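Local coordinates for kelch domain-containing protein (Colletotrichum graminicola M1.001, PDB 5C86), which is a fungal alcohol oxidase of the galactose oxidase and glyoxal oxidase family (AA5), probably oxidising alcohols to aldehydes at a copper site, empty of metal here, at residues T76-D81 with I416-T421. Sequence-based numbering, arbitrary orientation.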
ATOM      1  N   THR A  76       4.417  -2.897   7.835  1.00 13.69           N
ATOM      2  CA  THR A  76       3.524  -1.746   8.178  1.00 12.56           C
ATOM      3  C   THR A  76       2.100  -2.242   7.993  1.00 13.26           C
ATOM      4  O   THR A  76       1.791  -2.960   7.012  1.00 12.46           O
ATOM      5  CB  THR A  76       3.733  -0.552   7.344  1.00 14.38           C
ATOM      6  OG1 THR A  76       3.458  -0.841   5.960  1.00 16.26           O
ATOM      7  CG2 THR A  76       5.104  -0.054   7.441  1.00 15.47           C
ATOM      8  N   SER A  77       1.204  -1.805   8.844  1.00 12.92           N
ATOM      9  CA  SER A  77      -0.251  -2.007   8.657  1.00 12.96           C
ATOM     10  C   SER A  77      -1.003  -0.966   9.403  1.00 14.67           C
ATOM     11  O   SER A  77      -0.478  -0.408  10.391  1.00 14.64           O
ATOM     12  CB  SER A  77      -0.738  -3.363   9.127  1.00 13.11           C
ATOM     13  OG  SER A  77      -0.178  -4.452   8.367  1.00 16.50           O
ATOM     14  N   LEU A  78      -2.212  -0.618   8.937  1.00 12.73           N
ATOM     15  CA  LEU A  78      -3.140   0.203   9.689  1.00 13.42           C
ATOM     16  C   LEU A  78      -4.215  -0.633  10.305  1.00 13.19           C
ATOM     17  O   LEU A  78      -4.803  -1.466   9.671  1.00 14.50           O
ATOM     18  CB  LEU A  78      -3.781   1.239   8.826  1.00 14.40           C
ATOM     19  CG  LEU A  78      -2.911   2.445   8.611  1.00 15.66           C
ATOM     20  CD1 LEU A  78      -1.772   2.126   7.644  1.00 19.30           C
ATOM     21  CD2 LEU A  78      -3.602   3.662   8.041  1.00 19.71           C
ATOM     22  N   ASP A  79      -4.462  -0.472  11.593  1.00 14.36           N
ATOM     23  CA  ASP A  79      -5.425  -1.288  12.271  1.00 14.44           C
ATOM     24  C   ASP A  79      -6.858  -0.714  12.162  1.00 15.40           C
ATOM     25  O   ASP A  79      -7.096   0.261  11.473  1.00 15.40           O
ATOM     26  CB  ASP A  79      -5.020  -1.520  13.776  1.00 16.79           C
ATOM     27  CG  ASP A  79      -5.311  -0.376  14.684  1.00 19.75           C
ATOM     28  OD1 ASP A  79      -5.765   0.745  14.317  1.00 17.79           O
ATOM     29  OD2 ASP A  79      -4.953  -0.594  15.920  1.00 21.86           O
ATOM     30  N   ALA A  80      -7.793  -1.396  12.848  1.00 16.03           N
ATOM     31  CA  ALA A  80      -9.218  -1.011  12.762  1.00 16.34           C
ATOM     32  C   ALA A  80      -9.503   0.432  13.147  1.00 17.12           C
ATOM     33  O   ALA A  80     -10.493   1.034  12.665  1.00 18.14           O
ATOM     34  CB  ALA A  80     -10.029  -1.948  13.565  1.00 19.87           C
ATOM     35  N   ASP A  81      -8.688   1.052  14.020  1.00 17.18           N
ATOM     36  CA  ASP A  81      -8.854   2.418  14.412  1.00 18.30           C
ATOM     37  C   ASP A  81      -7.962   3.422  13.761  1.00 17.78           C
ATOM     38  O   ASP A  81      -7.878   4.553  14.165  1.00 19.50           O
ATOM     39  CB  ASP A  81      -8.807   2.529  15.960  1.00 22.77           C
ATOM     40  CG  ASP A  81      -9.900   1.709  16.621  1.00 28.06           C
ATOM     41  OD1 ASP A  81     -11.113   1.907  16.297  1.00 29.20           O
ATOM     42  OD2 ASP A  81      -9.551   0.792  17.370  1.00 33.85           O
ATOM     43  N   ILE A 416     -11.638   3.655  -0.736  1.00  9.63           N
ATOM     44  CA  ILE A 416     -10.245   3.165  -0.879  1.00 10.72           C
ATOM     45  C   ILE A 416      -9.596   3.144   0.456  1.00  9.72           C
ATOM     46  O   ILE A 416      -9.616   4.163   1.165  1.00 10.74           O
ATOM     47  CB  ILE A 416      -9.443   4.000  -1.882  1.00 12.67           C
ATOM     48  CG1 ILE A 416     -10.030   3.851  -3.308  1.00 16.32           C
ATOM     49  CG2 ILE A 416      -7.982   3.536  -1.926  1.00 14.18           C
ATOM     50  CD1 ILE A 416      -9.203   4.418  -4.403  1.00 18.86           C
ATOM     51  N   ARG A 417      -9.078   2.010   0.859  1.00  9.28           N
ATOM     52  CA  ARG A 417      -8.544   1.903   2.181  1.00  9.47           C
ATOM     53  C   ARG A 417      -7.262   2.716   2.388  1.00 10.16           C
ATOM     54  O   ARG A 417      -6.350   2.692   1.510  1.00  9.85           O
ATOM     55  CB  ARG A 417      -8.302   0.457   2.509  1.00 10.50           C
ATOM     56  CG  ARG A 417      -8.188   0.154   4.017  1.00 10.83           C
ATOM     57  CD  ARG A 417      -8.340  -1.339   4.348  1.00 11.18           C
ATOM     58  NE  ARG A 417      -8.124  -1.642   5.746  1.00 10.83           N
ATOM     59  CZ  ARG A 417      -6.937  -1.579   6.335  1.00 12.58           C
ATOM     60  NH1 ARG A 417      -5.859  -1.420   5.649  1.00 13.14           N
ATOM     61  NH2 ARG A 417      -6.819  -1.747   7.636  1.00 12.93           N
ATOM     62  N   VAL A 418      -7.191   3.462   3.490  1.00 10.16           N
ATOM     63  CA  VAL A 418      -6.019   4.291   3.778  1.00  9.95           C
ATOM     64  C   VAL A 418      -4.821   3.399   4.019  1.00 11.15           C
ATOM     65  O   VAL A 418      -4.911   2.342   4.655  1.00 11.19           O
ATOM     66  CB  VAL A 418      -6.322   5.197   4.997  1.00 11.09           C
ATOM     67  CG1 VAL A 418      -5.134   5.937   5.514  1.00 11.22           C
ATOM     68  CG2 VAL A 418      -7.507   6.127   4.717  1.00 11.60           C
ATOM     69  N   SER A 419      -3.674   3.827   3.501  1.00 10.74           N
ATOM     70  CA  SER A 419      -2.538   2.910   3.429  1.00 11.32           C
ATOM     71  C   SER A 419      -1.180   3.568   3.680  1.00 11.85           C
ATOM     72  O   SER A 419      -1.098   4.718   4.027  1.00 11.23           O
ATOM     73  CB  SER A 419      -2.571   2.094   2.100  1.00 12.55           C
ATOM     74  OG  SER A 419      -2.286   2.953   1.029  1.00 12.69           O
ATOM     75  N   ALA A 420      -0.179   2.705   3.556  1.00 12.20           N
ATOM     76  CA  ALA A 420       1.203   3.022   3.877  1.00 13.26           C
ATOM     77  C   ALA A 420       2.035   2.077   3.051  1.00 12.17           C
ATOM     78  O   ALA A 420       1.625   0.974   2.710  1.00 12.50           O
ATOM     79  CB  ALA A 420       1.495   2.801   5.341  1.00 12.15           C
ATOM     80  N   THR A 421       3.270   2.516   2.745  1.00 11.32           N
ATOM     81  CA  THR A 421       4.118   1.659   1.917  1.00 11.93           C
ATOM     82  C   THR A 421       5.586   1.848   2.188  1.00 12.74           C
ATOM     83  O   THR A 421       6.039   2.925   2.528  1.00 11.60           O
ATOM     84  CB  THR A 421       3.885   1.926   0.382  1.00 13.59           C
ATOM     85  OG1 THR A 421       4.437   0.853  -0.409  1.00 13.43           O
ATOM     86  CG2 THR A 421       4.415   3.233  -0.176  1.00 12.59           C
TER
HETATM   87  O   HOH W   1       1.058  -0.914   4.503  1.00 17.61           O
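Thr76 lies nearest Ala420 and Leu78 nearest Ser419, CA to CA 6.8 Å in both pairs, with the runs 76-79 and 417-420 at 144° to each other and no direct backbone hydrogen bond between them. The outermost strand of a propeller blade here meets a strand already paired with others, and leucine branches, an arginine and a water join the two. Leu78 uses both branches: CD2 meets Val418 CG1 at 3.7 Å, the two side chains crossing at about a right angle, while CD1 lies 4.1 Å from Ala420 CB. Arg417 reaches over from segment 416-421. With CG anti to the backbone N (chi1 -160°) and an extended run to NE, its NH2 gives a 2.9 Å bond to Leu78 O (N-H...O 150°), which lies in the guanidinium plane, although the donor stands above the carbonyl plane; Thr125 OG1 also bonds to this oxygen. Asp428 fixes the group further, bridging to Arg417 NH1 and accepting from Leu78 N, and Pro458 O takes a second bond from NH2. At the other end the water is held 2.8 Å from Thr76 OG1 and donates to Ala420 O at 2.7 Å. As in galactose oxidase, the C-terminal domain probably sends the hairpin bearing His423, a copper ligand in the metal-bound enzyme, into the propeller's central channel. Strand 75-78 thus packs on strand 412-422, itself paired with 18-21, 431-438 and 459-466.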